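Long-range contacts in lactococcal phage P2 ORF15 (Lactococcus phage p2, PDB 2WZP), which probably serves as the distal tail (Dit) protein of the phage, building part of the baseplate at the end of the tail: residues Y33-N38 / K118-E123; D134-D139 / D159-W164. All blocks are in the same frame, centred on the assembly; numbering follows the deposited sequence.

Contact 1 (Y33-N38 / K118-E123)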
# COMPACT_ATOMS: atom_id res chain seq x y z
N TYR M 33 30.08 6.30 19.24
CA TYR M 33 30.67 5.98 17.95
C TYR M 33 31.63 7.08 17.58
O TYR M 33 31.35 8.25 17.82
CB TYR M 33 29.61 5.86 16.83
CG TYR M 33 28.75 4.62 16.86
CD1 TYR M 33 29.32 3.35 16.86
CD2 TYR M 33 27.36 4.72 16.77
CE1 TYR M 33 28.52 2.21 16.85
CE2 TYR M 33 26.56 3.57 16.72
CZ TYR M 33 27.14 2.32 16.79
OH TYR M 33 26.35 1.21 16.74
N LYS M 34 32.75 6.73 16.96
CA LYS M 34 33.73 7.72 16.49
C LYS M 34 34.30 7.25 15.18
O LYS M 34 34.45 6.04 14.99
CB LYS M 34 34.87 7.91 17.51
CG LYS M 34 34.46 8.63 18.76
CD LYS M 34 35.57 8.65 19.77
CE LYS M 34 35.23 9.49 20.99
NZ LYS M 34 34.11 8.91 21.76
N ILE M 35 34.63 8.17 14.27
CA ILE M 35 35.27 7.83 13.01
C ILE M 35 36.72 8.33 13.12
O ILE M 35 36.93 9.50 13.40
CB ILE M 35 34.50 8.42 11.79
CG1 ILE M 35 33.20 7.62 11.49
CG2 ILE M 35 35.38 8.56 10.52
CD1 ILE M 35 33.34 6.11 11.03
N HIS M 36 37.70 7.41 12.98
CA HIS M 36 39.13 7.74 13.02
C HIS M 36 39.65 7.68 11.61
O HIS M 36 39.36 6.71 10.89
CB HIS M 36 39.91 6.73 13.88
CG HIS M 36 39.51 6.70 15.31
ND1 HIS M 36 40.28 7.30 16.28
CD2 HIS M 36 38.45 6.10 15.91
CE1 HIS M 36 39.66 7.07 17.43
NE2 HIS M 36 38.56 6.35 17.25
N THR M 37 40.44 8.69 11.20
CA THR M 37 41.05 8.71 9.87
C THR M 37 42.35 7.90 9.85
O THR M 37 42.80 7.48 8.77
CB THR M 37 41.24 10.14 9.34
OG1 THR M 37 42.05 10.87 10.25
CG2 THR M 37 39.91 10.86 9.07
N ASN M 38 42.95 7.65 11.03
CA ASN M 38 44.17 6.87 11.15
C ASN M 38 44.41 6.39 12.57
O ASN M 38 45.31 6.89 13.25
CB ASN M 38 45.35 7.64 10.61
CG ASN M 38 46.61 6.83 10.44
OD1 ASN M 38 46.65 5.60 10.56
ND2 ASN M 38 47.67 7.54 10.20
N LYS M 118 42.59 5.12 2.56
CA LYS M 118 42.32 3.79 1.98
C LYS M 118 41.11 3.17 2.71
O LYS M 118 40.30 2.46 2.12
CB LYS M 118 43.57 2.90 2.14
CG LYS M 118 43.46 1.53 1.50
CD LYS M 118 44.66 0.63 1.75
CE LYS M 118 44.58 -0.57 0.85
NZ LYS M 118 45.71 -1.48 1.09
N PHE M 119 41.00 3.45 4.01
CA PHE M 119 39.93 3.00 4.89
C PHE M 119 39.93 3.96 6.10
O PHE M 119 40.88 4.70 6.35
CB PHE M 119 40.15 1.52 5.35
CG PHE M 119 41.30 1.34 6.32
CD1 PHE M 119 41.08 1.31 7.69
CD2 PHE M 119 42.61 1.29 5.86
CE1 PHE M 119 42.15 1.22 8.59
CE2 PHE M 119 43.68 1.19 6.75
CZ PHE M 119 43.44 1.16 8.11
N VAL M 120 38.85 3.88 6.85
CA VAL M 120 38.55 4.66 8.03
C VAL M 120 38.15 3.63 9.13
O VAL M 120 37.81 2.47 8.81
CB VAL M 120 37.45 5.67 7.59
CG1 VAL M 120 36.10 5.48 8.28
CG2 VAL M 120 37.93 7.09 7.68
N THR M 121 38.28 4.01 10.41
CA THR M 121 37.98 3.11 11.52
C THR M 121 36.84 3.62 12.40
O THR M 121 36.93 4.72 12.96
CB THR M 121 39.26 2.83 12.36
OG1 THR M 121 40.21 2.17 11.54
CG2 THR M 121 38.99 1.97 13.56
N LEU M 122 35.81 2.79 12.56
CA LEU M 122 34.71 3.09 13.46
C LEU M 122 35.02 2.51 14.85
O LEU M 122 35.38 1.34 14.98
CB LEU M 122 33.38 2.52 12.91
CG LEU M 122 32.14 2.63 13.80
CD1 LEU M 122 31.54 4.03 13.74
CD2 LEU M 122 31.12 1.59 13.39
N GLU M 123 34.93 3.36 15.87
CA GLU M 123 35.09 2.96 17.26
C GLU M 123 33.67 2.77 17.81
O GLU M 123 32.80 3.61 17.62
CB GLU M 123 35.85 4.04 18.03
CG GLU M 123 36.04 3.71 19.49
CD GLU M 123 36.79 4.77 20.27
OE1 GLU M 123 37.68 5.44 19.69
OE2 GLU M 123 36.48 4.92 21.48
O HOH W 1 34.29 6.20 22.49
O HOH W 2 42.59 4.96 8.22
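His36 and Glu123 meet on one face of an antiparallel strand pair, 33-36 against 120-123, inside the antiparallel sheet of the Dit N-terminal domain. His36 NE2 gives its hydrogen to Glu123 OE1 at 2.7 Å, near the ring plane and onto the anti lone pair of the oxygen; ring and carboxylate lie 16° from coplanar. The glutamate reaches the ring because its chain is fully extended, with CG anti to the backbone N (chi1 179°). Lys34 runs alongside it, its CD 3.8 Å from Glu123 OE1, and water 1 joins Lys34 NZ to Glu123 OE2. On the other face the branches of Ile35 cross those of Val120 about perpendicularly, CG2 to CG1 3.9 Å, while Ile35 CD1 meets Leu122 CD1. Between these two faces, the hydrogen-bonded pairs Lys34-Glu123 and His36-Thr121 set the register, Thr121 N donating to His36 O at 2.9 Å. Further out, Asp44 OD2 is hydrogen-bonded to His36 ND1 and Gln130 NE2 to Glu123 OE2, so both ring nitrogens and both carboxylate oxygens have partners. Tyr33 OH bonds Glu144 of a third subunit. Past the strand end, water 2 donates to Thr37 O and Phe119 O and sits over one face of the Phe119 ring.

Contact 2 (D134-D139 / D159-W164)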
# COMPACT_ATOMS: atom_id res chain seq x y z
N ASP M 134 37.36 -1.61 10.69
CA ASP M 134 37.97 -0.92 9.53
C ASP M 134 36.93 -1.01 8.43
O ASP M 134 36.48 -2.11 8.08
CB ASP M 134 39.28 -1.57 9.08
CG ASP M 134 40.38 -1.48 10.09
OD1 ASP M 134 40.29 -0.60 11.00
OD2 ASP M 134 41.37 -2.24 9.95
N LEU M 135 36.52 0.17 7.94
CA LEU M 135 35.47 0.33 6.93
C LEU M 135 35.94 1.10 5.70
O LEU M 135 36.90 1.87 5.76
CB LEU M 135 34.32 1.15 7.57
CG LEU M 135 33.69 0.63 8.86
CD1 LEU M 135 32.68 1.62 9.38
CD2 LEU M 135 33.01 -0.75 8.64
N ALA M 136 35.23 0.93 4.61
CA ALA M 136 35.47 1.64 3.36
C ALA M 136 34.09 2.14 2.90
O ALA M 136 33.12 1.38 2.91
CB ALA M 136 36.05 0.70 2.34
N LEU M 137 34.00 3.43 2.58
CA LEU M 137 32.79 4.06 2.11
C LEU M 137 32.29 3.29 0.86
O LEU M 137 33.08 2.95 -0.03
CB LEU M 137 33.14 5.51 1.76
CG LEU M 137 32.04 6.54 1.39
CD1 LEU M 137 31.64 6.49 -0.05
CD2 LEU M 137 30.98 6.68 2.40
N ALA M 138 30.98 2.95 0.85
CA ALA M 138 30.31 2.25 -0.25
C ALA M 138 29.43 3.26 -0.99
O ALA M 138 29.38 3.25 -2.23
CB ALA M 138 29.49 1.09 0.27
N ASP M 139 28.78 4.17 -0.25
CA ASP M 139 27.97 5.24 -0.80
C ASP M 139 27.63 6.29 0.23
O ASP M 139 27.63 6.03 1.43
CB ASP M 139 26.70 4.72 -1.52
CG ASP M 139 25.81 3.84 -0.68
OD1 ASP M 139 25.71 2.62 -1.00
OD2 ASP M 139 25.25 4.34 0.32
N ASP M 159 31.37 -0.59 3.45
CA ASP M 159 31.79 -1.95 3.22
C ASP M 159 32.68 -2.30 4.41
O ASP M 159 33.45 -1.47 4.86
CB ASP M 159 32.61 -2.07 1.93
CG ASP M 159 31.78 -2.27 0.67
OD1 ASP M 159 30.80 -3.07 0.73
OD2 ASP M 159 32.22 -1.79 -0.41
N ILE M 160 32.57 -3.51 4.91
CA ILE M 160 33.34 -4.06 6.03
C ILE M 160 34.69 -4.58 5.53
O ILE M 160 34.74 -5.27 4.50
CB ILE M 160 32.54 -5.23 6.68
CG1 ILE M 160 31.10 -4.84 7.11
CG2 ILE M 160 33.33 -5.93 7.79
CD1 ILE M 160 30.90 -3.84 8.23
N ILE M 161 35.76 -4.33 6.30
CA ILE M 161 37.09 -4.86 6.03
C ILE M 161 37.41 -5.76 7.17
O ILE M 161 37.66 -6.95 6.96
CB ILE M 161 38.16 -3.78 5.78
CG1 ILE M 161 37.80 -2.98 4.52
CG2 ILE M 161 39.59 -4.38 5.66
CD1 ILE M 161 38.16 -1.57 4.60
N THR M 162 37.36 -5.21 8.39
CA THR M 162 37.70 -5.92 9.62
C THR M 162 36.68 -5.57 10.66
O THR M 162 36.72 -4.48 11.17
CB THR M 162 39.14 -5.57 10.00
OG1 THR M 162 40.00 -6.10 8.99
CG2 THR M 162 39.54 -6.18 11.27
N LYS M 163 35.71 -6.44 10.89
CA LYS M 163 34.67 -6.10 11.85
C LYS M 163 34.81 -6.74 13.20
O LYS M 163 34.69 -7.93 13.36
CB LYS M 163 33.28 -6.33 11.30
CG LYS M 163 32.23 -5.71 12.13
CD LYS M 163 30.91 -6.10 11.62
CE LYS M 163 29.90 -6.17 12.68
NZ LYS M 163 28.83 -7.04 12.24
N TRP M 164 35.04 -5.83 14.14
CA TRP M 164 35.27 -6.02 15.55
C TRP M 164 36.66 -6.54 15.87
O TRP M 164 37.00 -7.67 15.65
CB TRP M 164 34.15 -6.79 16.21
CG TRP M 164 32.78 -6.18 16.04
CD1 TRP M 164 31.62 -6.84 16.07
CD2 TRP M 164 32.46 -4.82 15.80
NE1 TRP M 164 30.59 -6.00 15.88
CE2 TRP M 164 31.07 -4.74 15.71
CE3 TRP M 164 33.20 -3.65 15.65
CZ2 TRP M 164 30.42 -3.56 15.47
CZ3 TRP M 164 32.54 -2.49 15.42
CH2 TRP M 164 31.17 -2.44 15.33
O HOH W 3 34.02 0.41 -0.70
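Leu135 and Ile160 lie side by side and point the same way on one face of an antiparallel strand pair that is broken by a classic beta bulge, Ile161 and Thr162 both facing Asp134. Leu135 CG (chi1 -56°) and Ile160 CG1 (chi1 -54°) each stand anti to their own carbonyl carbon, which suits this alignment, and the branch ends touch, Leu135 CD2 to Ile160 CD1 at 3.8 Å. On the opposite face Asp134 and Thr162 also run alongside each other, with Asp134 OD2 4.0 Å from Thr162 CB. Ile161, one of the two bulge residues, points its CB toward strand 134-139, and its CD1 reaches Ala136 CB at 3.8 Å. Asp134 O accepts from two backbone N-H groups, Ile161 N at 2.9 Å and Thr162 N at 3.2 Å. Leu135-Ile160 and Ala136-Asp159 then pair in regular alternation, the latter exchanging both backbone bonds, before a second classic bulge sets Ala138 and Asp139 against Thr157. The Asp134 carboxylate is gripped from outside the pair: OD1 bonds Tyr165 and Thr121, and OD2 makes a salt bridge with Lys320. Beyond Ala138 the sheet runs on into another subunit, where a strand pairs with Asp139. The Asp159 side chain leans beside the Ala138 methyl; its OD1 is bound by Gln88, and water 3 donates both to its OD2, at 2.9 Å, and to Leu137 O.

Overall arrangement
Both contacts are largely buried and belong to the same antiparallel sheet of the N-terminal domain, their centres about 9 Å apart. Strands 120-125 and 130-140, consecutive in the chain and adjacent in the sheet, join them: Val120 O is 2.8 Å from Leu135 N, probably a hydrogen bond, while Phe119 packs on Asp134. Contact 1 has regular register and adds a direct side-chain hydrogen bond across the pair, between histidine and glutamate. Contact 2 is bulged; its direct hydrogen bonds across the pair are all between backbone atoms, and the carboxylates of Asp134 and Asp159 find their direct side-chain partners outside the two segments. Contact 2 also packs widely against a second subunit, whereas contact 1 meets other copies at isolated residues, Tyr33 and Lys118.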